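Local coordinates for D-3-phosphoglycerate dehydrogenase (Sulfolobus tokodaii, PDB 2EKL), which probably catalyses the NAD-dependent oxidation of D-3-phosphoglycerate, at residues I246-W260 against E271-G285. Sequence-based numbering, arbitrary orientation.
With NAD (nicotinamide-adenine-dinucleotide), chain B.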
loop_
_atom_site.group_PDB
_atom_site.type_symbol
_atom_site.label_atom_id
_atom_site.label_comp_id
_atom_site.label_asym_id
_atom_site.label_seq_id
_atom_site.Cartn_x
_atom_site.Cartn_y
_atom_site.Cartn_z
ATOM N N ILE A 246 5.662 -19.247 -11.002
ATOM C CA ILE A 246 4.553 -19.043 -10.076
ATOM C C ILE A 246 3.908 -20.413 -9.847
ATOM O O ILE A 246 3.595 -20.790 -8.715
ATOM C CB ILE A 246 3.506 -18.059 -10.649
ATOM C CG1 ILE A 246 4.041 -16.625 -10.554
ATOM C CG2 ILE A 246 2.189 -18.180 -9.887
ATOM C CD1 ILE A 246 3.087 -15.570 -11.081
ATOM N N LYS A 247 3.734 -21.168 -10.927
ATOM C CA LYS A 247 3.139 -22.494 -10.826
ATOM C C LYS A 247 4.023 -23.461 -10.043
ATOM O O LYS A 247 3.517 -24.370 -9.387
ATOM C CB LYS A 247 2.833 -23.038 -12.225
ATOM C CG LYS A 247 1.727 -22.252 -12.919
ATOM C CD LYS A 247 1.513 -22.684 -14.359
ATOM C CE LYS A 247 0.946 -24.087 -14.449
ATOM N NZ LYS A 247 0.556 -24.417 -15.850
ATOM N N LYS A 248 5.338 -23.260 -10.107
ATOM C CA LYS A 248 6.281 -24.104 -9.374
ATOM C C LYS A 248 6.170 -23.802 -7.880
ATOM O O LYS A 248 6.595 -24.597 -7.040
ATOM C CB LYS A 248 7.722 -23.835 -9.821
ATOM C CG LYS A 248 8.057 -24.289 -11.227
ATOM C CD LYS A 248 9.491 -23.924 -11.574
ATOM C CE LYS A 248 9.869 -24.416 -12.959
ATOM N NZ LYS A 248 11.238 -23.984 -13.348
ATOM N N GLY A 249 5.607 -22.640 -7.563
ATOM C CA GLY A 249 5.449 -22.244 -6.175
ATOM C C GLY A 249 6.599 -21.396 -5.655
ATOM O O GLY A 249 6.638 -21.054 -4.471
ATOM N N LYS A 250 7.536 -21.042 -6.530
ATOM C CA LYS A 250 8.677 -20.242 -6.102
ATOM C C LYS A 250 8.329 -18.782 -5.855
ATOM O O LYS A 250 8.760 -18.195 -4.862
ATOM C CB LYS A 250 9.814 -20.311 -7.125
ATOM C CG LYS A 250 11.075 -19.604 -6.636
ATOM C CD LYS A 250 12.263 -19.831 -7.549
ATOM C CE LYS A 250 13.518 -19.222 -6.942
ATOM N NZ LYS A 250 14.719 -19.428 -7.797
ATOM N N VAL A 251 7.568 -18.190 -6.768
ATOM C CA VAL A 251 7.175 -16.789 -6.637
ATOM C C VAL A 251 5.946 -16.693 -5.745
ATOM O O VAL A 251 4.906 -17.276 -6.047
ATOM C CB VAL A 251 6.863 -16.172 -8.025
ATOM C CG1 VAL A 251 6.385 -14.732 -7.872
ATOM C CG2 VAL A 251 8.111 -16.226 -8.905
ATOM N N TYR A 252 6.076 -15.970 -4.635
ATOM C CA TYR A 252 4.972 -15.804 -3.699
ATOM C C TYR A 252 3.874 -14.972 -4.349
ATOM O O TYR A 252 2.679 -15.259 -4.199
ATOM C CB TYR A 252 5.464 -15.102 -2.429
ATOM C CG TYR A 252 4.408 -14.939 -1.363
ATOM C CD1 TYR A 252 4.051 -16.006 -0.538
ATOM C CD2 TYR A 252 3.760 -13.717 -1.180
ATOM C CE1 TYR A 252 3.075 -15.860 0.447
ATOM C CE2 TYR A 252 2.778 -13.561 -0.197
ATOM C CZ TYR A 252 2.445 -14.636 0.612
ATOM O OH TYR A 252 1.487 -14.493 1.592
ATOM N N ALA A 253 4.282 -13.940 -5.078
ATOM C CA ALA A 253 3.326 -13.072 -5.743
ATOM C C ALA A 253 3.984 -12.145 -6.752
ATOM O O ALA A 253 5.160 -11.790 -6.619
ATOM C CB ALA A 253 2.564 -12.239 -4.700
ATOM N N TYR A 254 3.215 -11.777 -7.771
ATOM C CA TYR A 254 3.659 -10.838 -8.791
ATOM C C TYR A 254 2.611 -9.729 -8.753
ATOM O O TYR A 254 1.425 -9.975 -9.000
ATOM C CB TYR A 254 3.680 -11.482 -10.184
ATOM C CG TYR A 254 4.128 -10.542 -11.292
ATOM C CD1 TYR A 254 5.435 -10.044 -11.331
ATOM C CD2 TYR A 254 3.251 -10.162 -12.308
ATOM C CE1 TYR A 254 5.852 -9.191 -12.358
ATOM C CE2 TYR A 254 3.658 -9.312 -13.337
ATOM C CZ TYR A 254 4.959 -8.831 -13.356
ATOM O OH TYR A 254 5.361 -8.001 -14.377
ATOM N N ALA A 255 3.038 -8.520 -8.402
ATOM C CA ALA A 255 2.130 -7.375 -8.328
ATOM C C ALA A 255 2.542 -6.404 -9.418
ATOM O O ALA A 255 3.673 -5.926 -9.426
ATOM C CB ALA A 255 2.234 -6.713 -6.956
ATOM N N THR A 256 1.624 -6.084 -10.324
ATOM C CA THR A 256 1.978 -5.214 -11.432
ATOM C C THR A 256 0.896 -4.227 -11.848
ATOM O O THR A 256 -0.295 -4.479 -11.672
ATOM C CB THR A 256 2.357 -6.076 -12.657
ATOM O OG1 THR A 256 2.816 -5.240 -13.719
ATOM C CG2 THR A 256 1.143 -6.874 -13.139
ATOM N N ASP A 257 1.332 -3.094 -12.395
ATOM C CA ASP A 257 0.417 -2.076 -12.889
ATOM C C ASP A 257 0.467 -2.140 -14.418
ATOM O O ASP A 257 -0.261 -1.428 -15.106
ATOM C CB ASP A 257 0.857 -0.687 -12.413
ATOM C CG ASP A 257 -0.100 0.412 -12.845
ATOM O OD1 ASP A 257 -1.321 0.271 -12.607
ATOM O OD2 ASP A 257 0.368 1.425 -13.412
ATOM N N VAL A 258 1.335 -3.004 -14.938
ATOM C CA VAL A 258 1.496 -3.150 -16.384
ATOM C C VAL A 258 1.419 -4.604 -16.858
ATOM O O VAL A 258 1.984 -5.511 -16.239
ATOM C CB VAL A 258 2.845 -2.546 -16.844
ATOM C CG1 VAL A 258 2.874 -1.054 -16.541
ATOM C CG2 VAL A 258 3.999 -3.257 -16.150
ATOM N N PHE A 259 0.710 -4.822 -17.960
ATOM C CA PHE A 259 0.563 -6.160 -18.517
ATOM C C PHE A 259 0.989 -6.137 -19.981
ATOM O O PHE A 259 0.852 -5.121 -20.661
ATOM C CB PHE A 259 -0.890 -6.634 -18.398
ATOM C CG PHE A 259 -1.039 -7.967 -17.714
ATOM C CD1 PHE A 259 -0.679 -8.124 -16.379
ATOM C CD2 PHE A 259 -1.539 -9.069 -18.407
ATOM C CE1 PHE A 259 -0.810 -9.358 -15.742
ATOM C CE2 PHE A 259 -1.675 -10.305 -17.779
ATOM C CZ PHE A 259 -1.310 -10.451 -16.444
ATOM N N TRP A 260 1.516 -7.261 -20.456
ATOM C CA TRP A 260 1.981 -7.373 -21.832
ATOM C C TRP A 260 0.897 -6.901 -22.791
ATOM O O TRP A 260 1.181 -6.221 -23.776
ATOM C CB TRP A 260 2.397 -8.820 -22.093
ATOM C CG TRP A 260 3.499 -9.233 -21.153
ATOM C CD1 TRP A 260 4.845 -9.113 -21.362
ATOM C CD2 TRP A 260 3.344 -9.724 -19.816
ATOM N NE1 TRP A 260 5.538 -9.494 -20.234
ATOM C CE2 TRP A 260 4.641 -9.873 -19.271
ATOM C CE3 TRP A 260 2.237 -10.050 -19.021
ATOM C CZ2 TRP A 260 4.859 -10.332 -17.967
ATOM C CZ3 TRP A 260 2.455 -10.507 -17.723
ATOM C CH2 TRP A 260 3.758 -10.643 -17.211
ATOM N N GLU A 271 -3.854 -16.951 -18.161
ATOM C CA GLU A 271 -3.603 -17.837 -17.030
ATOM C C GLU A 271 -2.962 -17.057 -15.882
ATOM O O GLU A 271 -3.287 -17.277 -14.713
ATOM C CB GLU A 271 -2.698 -19.004 -17.439
ATOM C CG GLU A 271 -2.868 -20.219 -16.540
ATOM C CD GLU A 271 -2.035 -21.408 -16.972
ATOM O OE1 GLU A 271 -1.936 -21.661 -18.193
ATOM O OE2 GLU A 271 -1.493 -22.100 -16.086
ATOM N N LEU A 272 -2.053 -16.149 -16.223
ATOM C CA LEU A 272 -1.390 -15.322 -15.218
ATOM C C LEU A 272 -2.409 -14.420 -14.538
ATOM O O LEU A 272 -2.495 -14.376 -13.315
ATOM C CB LEU A 272 -0.310 -14.449 -15.862
ATOM C CG LEU A 272 1.076 -15.052 -16.098
ATOM C CD1 LEU A 272 1.914 -14.088 -16.920
ATOM C CD2 LEU A 272 1.745 -15.342 -14.761
ATOM N N LEU A 273 -3.190 -13.706 -15.340
ATOM C CA LEU A 273 -4.187 -12.791 -14.800
ATOM C C LEU A 273 -5.128 -13.434 -13.783
ATOM O O LEU A 273 -5.428 -12.835 -12.751
ATOM C CB LEU A 273 -5.011 -12.170 -15.935
ATOM C CG LEU A 273 -6.116 -11.201 -15.501
ATOM C CD1 LEU A 273 -5.501 -10.018 -14.762
ATOM C CD2 LEU A 273 -6.893 -10.726 -16.714
ATOM N N LYS A 274 -5.578 -14.656 -14.058
ATOM C CA LYS A 274 -6.510 -15.335 -13.161
ATOM C C LYS A 274 -5.886 -16.023 -11.949
ATOM O O LYS A 274 -6.607 -16.473 -11.055
ATOM C CB LYS A 274 -7.338 -16.363 -13.943
ATOM C CG LYS A 274 -6.565 -17.601 -14.365
ATOM C CD LYS A 274 -7.470 -18.585 -15.094
ATOM C CE LYS A 274 -6.699 -19.803 -15.586
ATOM N NZ LYS A 274 -6.183 -20.651 -14.478
ATOM N N HIS A 275 -4.560 -16.104 -11.909
ATOM C CA HIS A 275 -3.883 -16.765 -10.799
ATOM C C HIS A 275 -3.985 -15.949 -9.514
ATOM O O HIS A 275 -3.845 -14.722 -9.532
ATOM C CB HIS A 275 -2.410 -17.008 -11.134
ATOM C CG HIS A 275 -1.767 -18.045 -10.270
ATOM N ND1 HIS A 275 -1.580 -19.347 -10.684
ATOM C CD2 HIS A 275 -1.307 -17.986 -8.998
ATOM C CE1 HIS A 275 -1.032 -20.044 -9.706
ATOM N NE2 HIS A 275 -0.854 -19.242 -8.672
ATOM N N GLU A 276 -4.223 -16.637 -8.399
ATOM C CA GLU A 276 -4.361 -15.974 -7.107
ATOM C C GLU A 276 -3.095 -15.256 -6.648
ATOM O O GLU A 276 -3.164 -14.334 -5.836
ATOM C CB GLU A 276 -4.803 -16.983 -6.038
ATOM C CG GLU A 276 -3.904 -18.203 -5.901
ATOM C CD GLU A 276 -4.486 -19.256 -4.967
ATOM O OE1 GLU A 276 -5.630 -19.704 -5.206
ATOM O OE2 GLU A 276 -3.802 -19.638 -3.998
ATOM N N ARG A 277 -1.943 -15.668 -7.169
ATOM C CA ARG A 277 -0.678 -15.041 -6.788
ATOM C C ARG A 277 -0.340 -13.820 -7.638
ATOM O O ARG A 277 0.706 -13.192 -7.453
ATOM C CB ARG A 277 0.466 -16.056 -6.871
ATOM C CG ARG A 277 0.303 -17.223 -5.920
ATOM C CD ARG A 277 1.593 -18.007 -5.767
ATOM N NE ARG A 277 1.438 -19.062 -4.771
ATOM C CZ ARG A 277 2.450 -19.726 -4.221
ATOM N NH1 ARG A 277 3.699 -19.446 -4.567
ATOM N NH2 ARG A 277 2.209 -20.667 -3.317
ATOM N N VAL A 278 -1.222 -13.483 -8.573
ATOM C CA VAL A 278 -0.997 -12.330 -9.429
ATOM C C VAL A 278 -1.946 -11.193 -9.055
ATOM O O VAL A 278 -3.166 -11.378 -8.992
ATOM C CB VAL A 278 -1.172 -12.704 -10.921
ATOM C CG1 VAL A 278 -1.087 -11.455 -11.793
ATOM C CG2 VAL A 278 -0.087 -13.704 -11.322
ATOM N N ILE A 279 -1.360 -10.027 -8.785
ATOM C CA ILE A 279 -2.103 -8.821 -8.410
ATOM C C ILE A 279 -1.901 -7.804 -9.530
ATOM O O ILE A 279 -0.767 -7.503 -9.899
ATOM C CB ILE A 279 -1.568 -8.218 -7.076
ATOM C CG1 ILE A 279 -1.880 -9.151 -5.901
ATOM C CG2 ILE A 279 -2.199 -6.855 -6.829
ATOM C CD1 ILE A 279 -1.016 -10.396 -5.832
ATOM N N VAL A 280 -2.994 -7.266 -10.060
ATOM C CA VAL A 280 -2.894 -6.328 -11.168
ATOM C C VAL A 280 -3.753 -5.073 -11.064
ATOM O O VAL A 280 -4.934 -5.142 -10.724
ATOM C CB VAL A 280 -3.293 -7.015 -12.513
ATOM C CG1 VAL A 280 -3.011 -6.072 -13.684
ATOM C CG2 VAL A 280 -2.551 -8.334 -12.683
ATOM N N THR A 281 -3.153 -3.921 -11.349
ATOM C CA THR A 281 -3.912 -2.681 -11.390
ATOM C C THR A 281 -3.908 -2.310 -12.871
ATOM O O THR A 281 -3.009 -2.703 -13.621
ATOM C CB THR A 281 -3.309 -1.561 -10.507
ATOM O OG1 THR A 281 -1.886 -1.522 -10.653
ATOM C CG2 THR A 281 -3.670 -1.810 -9.036
ATOM N N THR A 282 -4.919 -1.564 -13.291
ATOM C CA THR A 282 -5.096 -1.216 -14.695
ATOM C C THR A 282 -4.277 -0.057 -15.267
ATOM O O THR A 282 -4.818 0.836 -15.924
ATOM C CB THR A 282 -6.597 -0.980 -14.955
ATOM O OG1 THR A 282 -7.079 0.041 -14.078
ATOM C CG2 THR A 282 -7.384 -2.255 -14.670
ATOM N N HIS A 283 -2.967 -0.093 -15.039
ATOM C CA HIS A 283 -2.055 0.937 -15.536
ATOM C C HIS A 283 -2.464 2.317 -15.037
ATOM O O HIS A 283 -2.606 3.266 -15.817
ATOM C CB HIS A 283 -2.017 0.903 -17.070
ATOM C CG HIS A 283 -0.699 1.312 -17.648
ATOM N ND1 HIS A 283 -0.110 0.645 -18.701
ATOM C CD2 HIS A 283 0.148 2.314 -17.316
ATOM C CE1 HIS A 283 1.044 1.218 -18.990
ATOM N NE2 HIS A 283 1.225 2.233 -18.165
ATOM N N ILE A 284 -2.638 2.419 -13.723
ATOM C CA ILE A 284 -3.043 3.663 -13.082
ATOM C C ILE A 284 -1.892 4.393 -12.391
ATOM O O ILE A 284 -2.123 5.320 -11.620
ATOM C CB ILE A 284 -4.148 3.397 -12.033
ATOM C CG1 ILE A 284 -3.646 2.402 -10.980
ATOM C CG2 ILE A 284 -5.397 2.836 -12.726
ATOM C CD1 ILE A 284 -4.634 2.140 -9.853
ATOM N N GLY A 285 -0.662 3.977 -12.677
ATOM C CA GLY A 285 0.504 4.596 -12.061
ATOM C C GLY A 285 0.594 6.112 -12.132
ATOM O O GLY A 285 1.072 6.754 -11.193
HETATM P PA NAD B . 14.282 6.844 -15.231
HETATM O O1A NAD B . 14.449 7.936 -14.256
HETATM O O2A NAD B . 14.791 7.107 -16.638
HETATM O O5B NAD B . 14.981 5.548 -14.597
HETATM C C5B NAD B . 15.017 4.340 -15.341
HETATM C C4B NAD B . 16.369 3.581 -14.790
HETATM O O4B NAD B . 16.354 2.187 -15.141
HETATM C C3B NAD B . 17.654 4.321 -15.291
HETATM O O3B NAD B . 18.524 4.659 -14.212
HETATM C C2B NAD B . 18.202 3.339 -16.334
HETATM O O2B NAD B . 19.578 3.387 -16.624
HETATM C C1B NAD B . 17.690 2.081 -15.735
HETATM N N9A NAD B . 17.761 0.901 -16.655
HETATM C C8A NAD B . 17.465 0.782 -18.005
HETATM N N7A NAD B . 17.687 -0.491 -18.408
HETATM C C5A NAD B . 18.120 -1.198 -17.339
HETATM C C6A NAD B . 18.520 -2.573 -17.105
HETATM N N6A NAD B . 18.508 -3.463 -18.085
HETATM N N1A NAD B . 18.937 -2.986 -15.795
HETATM C C2A NAD B . 18.973 -2.070 -14.695
HETATM N N3A NAD B . 18.585 -0.728 -14.918
HETATM C C4A NAD B . 18.171 -0.314 -16.213
HETATM O O3 NAD B . 12.717 6.492 -15.381
HETATM P PN NAD B . 11.523 6.583 -14.300
HETATM O O1N NAD B . 12.042 6.288 -12.956
HETATM O O2N NAD B . 10.948 7.946 -14.494
HETATM O O5D NAD B . 10.577 5.490 -14.929
HETATM C C5D NAD B . 10.833 4.124 -14.685
HETATM C C4D NAD B . 9.836 3.236 -15.401
HETATM O O4D NAD B . 8.517 3.426 -14.922
HETATM C C3D NAD B . 9.726 3.421 -16.942
HETATM O O3D NAD B . 9.635 2.152 -17.608
HETATM C C2D NAD B . 8.531 4.289 -17.101
HETATM O O2D NAD B . 8.061 4.334 -18.434
HETATM C C1D NAD B . 7.676 3.656 -16.039
HETATM N N1N NAD B . 6.498 4.421 -15.542
HETATM C C2N NAD B . 5.257 3.724 -15.403
HETATM C C3N NAD B . 4.116 4.436 -14.928
HETATM C C7N NAD B . 2.828 3.720 -14.775
HETATM O O7N NAD B . 1.708 4.414 -15.037
HETATM N N7N NAD B . 2.715 2.453 -14.404
HETATM C C4N NAD B . 4.274 5.879 -14.600
HETATM C C5N NAD B . 5.540 6.574 -14.748
HETATM C C6N NAD B . 6.662 5.825 -15.226
HETATM O O HOH W 1 -1.627 -24.734 -17.991
HETATM O O HOH W 2 6.224 -18.876 -2.933
#
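D257 reaches from the end of strand 253-256 to T281, I284 and G285 beyond strand 278-280, its CG anti to the backbone N (chi1 -177°). D257 CB lies 3.4 Å from T281 OG1, and D257 CG 3.4 Å from I284 N. D257 OD1 accepts T281 OG1 at 2.7 Å on the anti side and I284 N at 2.8 Å on the syn lone pair. D257 OD2 takes G285 N from above the carboxylate plane and, at 2.7 Å, the carboxamide N7N of NAD. Three protein donors fix the carboxylate's rotation, presenting OD2 to N7N; an alanine here would probably leave N7N, T281 OG1 and the I284 and G285 amides without this acceptor. V258 CG1 sits over the H283 ring, 4.0 Å from its centroid. At the other end, R277 NH1 donates a hydrogen bond to V251 O (2.9 Å) in the guanidinium plane, and I246 CG2 lies over the H275 ring. Between, ladder bonds such as I279 N to Y254 O (2.8 Å, N-H...O angle 176°) join parallel strands 253-256 and 278-280, 9° between their directions. With helix 267-274 they form a beta-alpha-beta unit at the Rossmann-type sheet's edge, strand 226-230 flanking 251-256 and helix 102-118 packing on A255.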